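Local structure of sigma-54 interaction domain protein (Enterococcus faecalis, 3GDW) at residues B[98-103]-B[119-124]; B[42-47]-B[72-77]. The protein is of unknown function but contains an EIIA-like domain of the phosphotransferase-system fructose family, one piece of a longer protein that probably binds ATP and DNA. All coordinates share one frame; numbering follows the deposited sequence. Where two conformers were deposited one is given.

Interaction 1 (B[98-103]-B[119-124]); sequences TMIVLE and QNIQLS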
loop_
_atom_site.group_PDB
_atom_site.type_symbol
_atom_site.label_atom_id
_atom_site.label_comp_id
_atom_site.label_asym_id
_atom_site.label_seq_id
_atom_site.Cartn_x
_atom_site.Cartn_y
_atom_site.Cartn_z
ATOM N N THR B 98 -4.414 -0.647 -0.546
ATOM C CA THR B 98 -5.641 -1.418 -0.858
ATOM C C THR B 98 -6.848 -0.517 -1.123
ATOM O O THR B 98 -7.565 -0.714 -2.090
ATOM C CB THR B 98 -5.961 -2.384 0.311
ATOM O OG1 THR B 98 -4.745 -3.001 0.740
ATOM C CG2 THR B 98 -6.923 -3.480 -0.134
HETATM N N MSE B 99 -7.040 0.490 -0.269
HETATM C CA MSE B 99 -8.195 1.392 -0.362
HETATM C C MSE B 99 -8.229 2.161 -1.644
HETATM O O MSE B 99 -9.304 2.392 -2.195
HETATM C CB MSE B 99 -8.206 2.388 0.781
HETATM C CG MSE B 99 -8.561 1.731 2.079
HETATM SE SE MSE B 99 -10.339 0.889 1.935
HETATM C CE MSE B 99 -11.318 2.159 0.744
ATOM N N ILE B 100 -7.041 2.561 -2.091
ATOM C CA ILE B 100 -6.865 3.313 -3.328
ATOM C C ILE B 100 -7.194 2.415 -4.527
ATOM O O ILE B 100 -7.909 2.858 -5.418
ATOM C CB ILE B 100 -5.423 3.877 -3.478
ATOM C CG1 ILE B 100 -5.076 4.821 -2.322
ATOM C CG2 ILE B 100 -5.294 4.639 -4.777
ATOM C CD1 ILE B 100 -6.164 5.872 -2.067
ATOM N N VAL B 101 -6.698 1.172 -4.544
ATOM C CA VAL B 101 -7.099 0.217 -5.600
ATOM C C VAL B 101 -8.642 0.062 -5.578
ATOM O O VAL B 101 -9.316 0.162 -6.618
ATOM C CB VAL B 101 -6.413 -1.173 -5.457
ATOM C CG1 VAL B 101 -6.844 -2.114 -6.590
ATOM C CG2 VAL B 101 -4.878 -1.038 -5.412
ATOM N N LEU B 102 -9.186 -0.165 -4.384
ATOM C CA LEU B 102 -10.626 -0.328 -4.241
ATOM C C LEU B 102 -11.400 0.852 -4.815
ATOM O O LEU B 102 -12.317 0.663 -5.603
ATOM C CB LEU B 102 -10.996 -0.549 -2.777
ATOM C CG LEU B 102 -12.474 -0.749 -2.410
ATOM C CD1 LEU B 102 -13.029 -1.905 -3.198
ATOM C CD2 LEU B 102 -12.575 -1.068 -0.942
ATOM N N GLU B 103 -11.026 2.058 -4.408
ATOM C CA GLU B 103 -11.697 3.271 -4.880
ATOM C C GLU B 103 -11.533 3.493 -6.389
ATOM O O GLU B 103 -12.483 3.897 -7.057
ATOM C CB GLU B 103 -11.268 4.486 -4.025
ATOM C CG GLU B 103 -11.739 4.300 -2.567
ATOM C CD GLU B 103 -11.281 5.334 -1.550
ATOM O OE1 GLU B 103 -10.061 5.588 -1.388
ATOM O OE2 GLU B 103 -12.167 5.842 -0.842
ATOM N N GLN B 119 -9.049 12.949 -8.839
ATOM C CA GLN B 119 -9.407 13.932 -7.804
ATOM C C GLN B 119 -9.852 13.245 -6.541
ATOM O O GLN B 119 -9.401 13.615 -5.468
ATOM C CB GLN B 119 -10.516 14.912 -8.252
ATOM C CG GLN B 119 -10.930 15.884 -7.091
ATOM C CD GLN B 119 -12.172 16.723 -7.389
ATOM O OE1 GLN B 119 -12.083 17.768 -8.029
ATOM N NE2 GLN B 119 -13.327 16.284 -6.893
ATOM N N ASN B 120 -10.733 12.249 -6.652
ATOM C CA ASN B 120 -11.201 11.525 -5.453
ATOM C C ASN B 120 -10.087 10.765 -4.731
ATOM O O ASN B 120 -10.074 10.662 -3.493
ATOM C CB ASN B 120 -12.406 10.622 -5.755
ATOM C CG ASN B 120 -13.719 11.412 -5.854
ATOM O OD1 ASN B 120 -14.447 11.545 -4.870
ATOM N ND2 ASN B 120 -14.014 11.953 -7.034
ATOM N N ILE B 121 -9.136 10.249 -5.504
ATOM C CA ILE B 121 -8.004 9.594 -4.905
ATOM C C ILE B 121 -7.100 10.607 -4.196
ATOM O O ILE B 121 -6.585 10.334 -3.105
ATOM C CB ILE B 121 -7.207 8.750 -5.923
ATOM C CG1 ILE B 121 -7.991 7.469 -6.292
ATOM C CG2 ILE B 121 -5.858 8.364 -5.315
ATOM C CD1 ILE B 121 -7.367 6.634 -7.436
ATOM N N GLN B 122 -6.891 11.765 -4.818
ATOM C CA GLN B 122 -6.131 12.808 -4.155
ATOM C C GLN B 122 -6.782 13.188 -2.830
ATOM O O GLN B 122 -6.101 13.354 -1.850
ATOM C CB GLN B 122 -5.959 14.037 -5.047
ATOM C CG GLN B 122 -5.184 15.124 -4.337
ATOM C CD GLN B 122 -4.965 16.361 -5.205
ATOM O OE1 GLN B 122 -5.298 16.377 -6.385
ATOM N NE2 GLN B 122 -4.374 17.371 -4.628
ATOM N N LEU B 123 -8.106 13.314 -2.791
ATOM C CA LEU B 123 -8.789 13.616 -1.529
ATOM C C LEU B 123 -8.595 12.530 -0.461
ATOM O O LEU B 123 -8.497 12.843 0.739
ATOM C CB LEU B 123 -10.279 13.877 -1.770
ATOM C CG LEU B 123 -10.624 15.221 -2.417
ATOM C CD1 LEU B 123 -12.018 15.197 -3.068
ATOM C CD2 LEU B 123 -10.505 16.391 -1.399
ATOM N N SER B 124 -8.540 11.261 -0.884
ATOM C CA SER B 124 -8.283 10.178 0.035
ATOM C C SER B 124 -6.892 10.299 0.629
ATOM O O SER B 124 -6.726 10.152 1.823
ATOM C CB SER B 124 -8.442 8.812 -0.657
ATOM O OG SER B 124 -9.804 8.570 -1.001
HETATM O O HOH W 1 -12.368 8.676 -1.279
#
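Ile121 and Ile100 bury more surface in this contact than any other residues, meeting branch to branch: CG2 of Ile100 lies 3.8 Å from CG2 of Ile121 and 3.9 Å from its CD1, so one methyl rests against both ends of the facing side chain. Each CB leaves its helix at a slant to the other helix. The first torsions (chi1 -60° for Ile100, -73° for Ile121) set both CG2 branches anti to the backbone N, and from there they bridge a gap of 6.6 Å between the CA atoms of Ile100 and Ile121. The CD1 methyl of Ile100 reaches on to Ser124, 4.0 Å from its CB. These residues join helix 98-109 to the long helix 114-135 as an antiparallel helical hairpin beside the parallel sheet of the EIIA-like fold, the segment axes running at 157°. Ala104 and Met107 also pack on Ile121, while Met95 of the second subunit packs on Ile100. Next to the isoleucines, Ser124 OG stands 3.0 Å from Glu103 OE1 and 3.3 Å from Asn120 O, two acceptors within range of a single hydroxyl. A water spans the same pair, donating to Glu103 OE2 at 2.9 Å and lying 2.6 Å from Ser124 OG. Glu103 was modelled in two conformers, which makes its part in this network doubtful.

Interaction 2 (B[42-47]-B[72-77]); sequences MEVQTM and MGSLNS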
loop_
_atom_site.group_PDB
_atom_site.type_symbol
_atom_site.label_atom_id
_atom_site.label_comp_id
_atom_site.label_asym_id
_atom_site.label_seq_id
_atom_site.Cartn_x
_atom_site.Cartn_y
_atom_site.Cartn_z
HETATM N N MSE B 42 13.601 -8.666 -11.599
HETATM C CA MSE B 42 13.148 -8.148 -12.896
HETATM C C MSE B 42 13.599 -6.710 -13.114
HETATM O O MSE B 42 13.375 -5.872 -12.264
HETATM C CB MSE B 42 11.616 -8.241 -13.042
HETATM C CG MSE B 42 11.084 -7.501 -14.284
HETATM SE SE MSE B 42 9.177 -7.880 -14.633
HETATM C CE MSE B 42 9.312 -9.628 -15.485
ATOM N N GLU B 43 14.203 -6.417 -14.265
ATOM C CA GLU B 43 14.592 -5.045 -14.559
ATOM C C GLU B 43 13.372 -4.165 -14.828
ATOM O O GLU B 43 12.346 -4.632 -15.333
ATOM C CB GLU B 43 15.642 -4.992 -15.672
ATOM C CG GLU B 43 16.952 -5.625 -15.234
ATOM C CD GLU B 43 17.971 -5.715 -16.348
ATOM O OE1 GLU B 43 17.668 -5.292 -17.482
ATOM O OE2 GLU B 43 19.083 -6.224 -16.090
ATOM N N VAL B 44 13.483 -2.894 -14.441
ATOM C CA VAL B 44 12.394 -1.919 -14.603
ATOM C C VAL B 44 11.906 -1.826 -16.071
ATOM O O VAL B 44 10.691 -1.852 -16.337
ATOM C CB VAL B 44 12.803 -0.514 -14.040
ATOM C CG1 VAL B 44 11.795 0.554 -14.429
ATOM C CG2 VAL B 44 12.969 -0.574 -12.511
ATOM N N GLN B 45 12.843 -1.751 -17.019
ATOM C CA GLN B 45 12.484 -1.713 -18.455
ATOM C C GLN B 45 11.660 -2.943 -18.892
ATOM O O GLN B 45 10.730 -2.837 -19.689
ATOM C CB GLN B 45 13.733 -1.565 -19.336
ATOM C CG GLN B 45 13.453 -1.608 -20.827
ATOM C CD GLN B 45 12.537 -0.474 -21.317
ATOM O OE1 GLN B 45 12.456 0.595 -20.706
ATOM N NE2 GLN B 45 11.847 -0.712 -22.430
ATOM N N THR B 46 12.003 -4.111 -18.370
ATOM C CA THR B 46 11.246 -5.322 -18.672
ATOM C C THR B 46 9.771 -5.176 -18.248
ATOM O O THR B 46 8.855 -5.618 -18.960
ATOM C CB THR B 46 11.846 -6.519 -17.919
ATOM O OG1 THR B 46 13.231 -6.639 -18.254
ATOM C CG2 THR B 46 11.111 -7.794 -18.254
HETATM N N MSE B 47 9.550 -4.559 -17.092
HETATM C CA MSE B 47 8.185 -4.345 -16.581
HETATM C C MSE B 47 7.420 -3.360 -17.467
HETATM O O MSE B 47 6.260 -3.590 -17.810
HETATM C CB MSE B 47 8.206 -3.835 -15.149
HETATM C CG MSE B 47 6.819 -3.520 -14.621
HETATM SE SE MSE B 47 5.655 -5.162 -14.640
HETATM C CE MSE B 47 6.461 -5.979 -13.310
HETATM N N MSE B 72 6.271 2.575 -5.608
HETATM C CA MSE B 72 7.462 3.403 -5.396
HETATM C C MSE B 72 8.427 3.265 -6.579
HETATM O O MSE B 72 8.112 2.597 -7.568
HETATM C CB MSE B 72 8.152 2.978 -4.098
HETATM C CG MSE B 72 8.491 1.492 -4.094
HETATM SE SE MSE B 72 9.431 0.895 -2.576
HETATM C CE MSE B 72 10.939 2.155 -2.639
ATOM N N GLY B 73 9.597 3.903 -6.476
ATOM C CA GLY B 73 10.674 3.757 -7.472
ATOM C C GLY B 73 10.323 4.300 -8.854
ATOM O O GLY B 73 9.569 5.262 -8.986
ATOM N N SER B 74 10.849 3.655 -9.891
ATOM C CA SER B 74 10.758 4.149 -11.283
ATOM C C SER B 74 9.362 4.005 -11.902
ATOM O O SER B 74 9.062 4.594 -12.942
ATOM C CB SER B 74 11.749 3.393 -12.170
ATOM O OG SER B 74 13.074 3.803 -11.941
ATOM N N LEU B 75 8.519 3.221 -11.246
ATOM C CA LEU B 75 7.259 2.821 -11.835
ATOM C C LEU B 75 6.352 4.009 -12.222
ATOM O O LEU B 75 5.650 3.945 -13.223
ATOM C CB LEU B 75 6.552 1.777 -10.953
ATOM C CG LEU B 75 7.257 0.437 -10.640
ATOM C CD1 LEU B 75 6.374 -0.472 -9.814
ATOM C CD2 LEU B 75 7.665 -0.297 -11.899
ATOM N N ASN B 76 6.374 5.108 -11.474
ATOM C CA ASN B 76 5.487 6.209 -11.858
ATOM C C ASN B 76 5.831 6.835 -13.194
ATOM O O ASN B 76 4.930 7.292 -13.911
ATOM C CB ASN B 76 5.331 7.284 -10.781
ATOM C CG ASN B 76 3.856 7.527 -10.444
ATOM O OD1 ASN B 76 3.055 6.579 -10.458
ATOM N ND2 ASN B 76 3.492 8.771 -10.133
ATOM N N SER B 77 7.115 6.819 -13.548
ATOM C CA SER B 77 7.547 7.314 -14.849
ATOM C C SER B 77 6.868 6.611 -16.022
ATOM O O SER B 77 6.867 7.131 -17.128
ATOM C CB SER B 77 9.057 7.202 -14.985
ATOM O OG SER B 77 9.444 5.851 -15.021
#
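Val44 faces Ser74 with its methyl groups turned onto the serine CB rather than onto the hydroxyl: CG1 of Val44 comes to 3.6 Å from CB of Ser74, and CG2 of Val44 follows at 4.2 Å. Both CB atoms point across the contact, between CA atoms 7.1 Å apart in Val44 and Ser74. With a chi1 of 170°, Val44 puts CG1 anti to its backbone N, and that branch makes the closer approach. A second, looser pair lies deeper. Met47, one turn further along the helix, brings its CG to 4.3 Å from CD2 of Leu75; the selenium lies farther from that methyl, so the stem of the side chain makes the contact. Leu75 leaves its backbone obliquely, and its CD2 branch is the part that extends to Met47.

The contact sets the first turn of helix 44-57, with Glu43 at the N-cap position, against the connection between strand 66-70 and helix 78-86. This connection follows a parallel strand at its C-terminal end, the end of the sheet where EIIA domains of this kind usually carry their phosphorylated histidine. Phe78 packs on Val44 and Met47, and Met38 on Met47 and Leu75, while His12 of strand 6-12 also packs on Leu75. Packing is tighter in the more exposed Val44-Ser74 pair than in the buried Met47-Leu75 pair. With no hydrogen bond between the two segments, shape and carbon-to-carbon packing rather than directional bonds hold the helix start against the connection.

Interactions 1 and 2 lie on opposite sides of the chain's centre, their own centres 22 Å apart and their nearest atoms about 10 Å apart, so they do not touch within one chain, although Met72 packs on Leu102 of the second subunit, which brings residues of the two interactions together across the dimer. Interaction 1 joins two helices near the C-terminus, 98-109 and 114-135, whereas interaction 2 joins the start of helix 44-57 to the connection after strand 66-70. Both are partly buried, but interaction 1 buries 201 Å² against 140 Å² in interaction 2. In the helix pair an apolar pair is accompanied by a polar, water-bridged link whose Glu103 end is doubtful; the other contact is apolar across its segments.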